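Local structure of nucleoside diphosphate kinase family protein (Babesia bovis, 3JS9) at residues G114-K117 with N118-I121. The protein probably acts as a nucleoside diphosphate kinase, transferring a phosphate from a nucleoside triphosphate to a diphosphate with the help of magnesium. Numbering follows the deposited sequence.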
loop_
_atom_site.group_PDB
_atom_site.type_symbol
_atom_site.label_atom_id
_atom_site.label_comp_id
_atom_site.label_asym_id
_atom_site.label_seq_id
_atom_site.Cartn_x
_atom_site.Cartn_y
_atom_site.Cartn_z
ATOM N N GLY A 114 16.785 3.215 2.187
ATOM C CA GLY A 114 18.048 3.814 2.542
ATOM C C GLY A 114 19.056 3.746 1.419
ATOM O O GLY A 114 18.940 2.926 0.489
ATOM N N VAL A 115 20.069 4.615 1.498
ATOM C CA VAL A 115 21.125 4.645 0.476
ATOM C C VAL A 115 22.533 4.448 1.066
ATOM O O VAL A 115 23.292 3.641 0.568
ATOM C CB VAL A 115 20.998 5.945 -0.327
ATOM C CG1 VAL A 115 22.074 6.049 -1.442
ATOM C CG2 VAL A 115 19.545 6.054 -0.850
ATOM N N VAL A 116 22.856 5.171 2.137
ATOM C CA VAL A 116 24.206 5.156 2.740
ATOM C C VAL A 116 24.070 4.819 4.221
ATOM O O VAL A 116 23.029 5.126 4.836
ATOM C CB VAL A 116 24.973 6.526 2.551
ATOM C CG1 VAL A 116 25.136 6.886 1.056
ATOM C CG2 VAL A 116 24.279 7.686 3.283
ATOM N N LYS A 117 25.094 4.196 4.810
ATOM C CA LYS A 117 24.976 3.809 6.229
ATOM C C LYS A 117 24.836 4.966 7.232
ATOM O O LYS A 117 24.169 4.811 8.253
ATOM C CB LYS A 117 26.012 2.762 6.674
ATOM C CG LYS A 117 27.427 3.184 6.662
ATOM C CD LYS A 117 28.307 1.967 7.003
ATOM C CE LYS A 117 28.091 1.472 8.461
ATOM N NZ LYS A 117 28.947 2.163 9.497
ATOM N N ASN A 118 25.403 6.129 6.927
ATOM C CA ASN A 118 25.250 7.280 7.825
ATOM C C ASN A 118 23.786 7.660 8.024
ATOM O O ASN A 118 23.446 8.342 9.011
ATOM C CB ASN A 118 25.992 8.494 7.272
ATOM C CG ASN A 118 27.424 8.585 7.766
ATOM O OD1 ASN A 118 27.943 7.668 8.432
ATOM N ND2 ASN A 118 28.074 9.721 7.455
ATOM N N PHE A 119 22.938 7.258 7.059
ATOM C CA PHE A 119 21.527 7.654 7.026
ATOM C C PHE A 119 20.655 6.434 6.815
ATOM O O PHE A 119 19.913 6.332 5.838
ATOM C CB PHE A 119 21.288 8.713 5.947
ATOM C CG PHE A 119 21.983 10.010 6.213
ATOM C CD1 PHE A 119 21.658 10.783 7.332
ATOM C CD2 PHE A 119 22.980 10.482 5.347
ATOM C CE1 PHE A 119 22.301 12.025 7.582
ATOM C CE2 PHE A 119 23.626 11.718 5.580
ATOM C CZ PHE A 119 23.284 12.488 6.689
ATOM N N ASN A 120 20.744 5.502 7.758
ATOM C CA ASN A 120 20.097 4.225 7.590
ATOM C C ASN A 120 18.809 4.082 8.387
ATOM O O ASN A 120 18.416 2.964 8.800
ATOM C CB ASN A 120 21.089 3.094 7.825
ATOM C CG ASN A 120 21.607 3.035 9.249
ATOM O OD1 ASN A 120 21.392 3.956 10.067
ATOM N ND2 ASN A 120 22.298 1.936 9.559
ATOM N N ILE A 121 18.160 5.239 8.574
ATOM C CA ILE A 121 16.742 5.341 8.922
ATOM C C ILE A 121 16.380 4.957 10.366
ATOM O O ILE A 121 15.604 5.674 11.030
ATOM C CB ILE A 121 15.810 4.465 8.006
ATOM C CG1 ILE A 121 16.168 4.553 6.506
ATOM C CG2 ILE A 121 14.320 4.744 8.323
ATOM C CD1 ILE A 121 16.134 5.867 5.977
HETATM O O HOH W 1 20.387 6.828 3.171
#
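At V116, chi1 of -59° puts CG1 beside the backbone N and CG2 between that N and the carbonyl carbon, while F119 CG lies anti to its own carbonyl carbon (chi1 -65°). The two side chains run side by side and point the same way. V116 CG2 is the branch that meets the F119 ring, at its edge near the plane, 3.7 Å from F119 CD2. N118 CB sits over one ring face, off toward the rim. I155 and G153 of the second subunit pack on V116 and F119, respectively.

The backbone makes a beta turn over K117 and N118, closed by the hydrogen bond from F119 N to V116 O at 3.1 Å. A water joins V115 and F119. It accepts from V115 N at 2.8 Å and donates to F119 O at 2.8 Å. The turn lies in the loop from helix 109-113 to strand 122-124, outermost in the sheet of this chain, which carries H123, the predicted phosphohistidine. N120 is predicted to bind ATP.

N120 CG comes to 3.3 Å from K117 O. N120 OD1 is 3.4 Å from K117 O. Both are acceptors, and the charge of K17, whose NZ bonds to N120 OD1, may ease their repulsion. N120 ND2 donates to T99 O, so both ends of the amide are held and its rotation is fixed. A sulfate ion, probably from the crystallisation liquor, lies about 4 Å from the N120 side chain (nearest atoms).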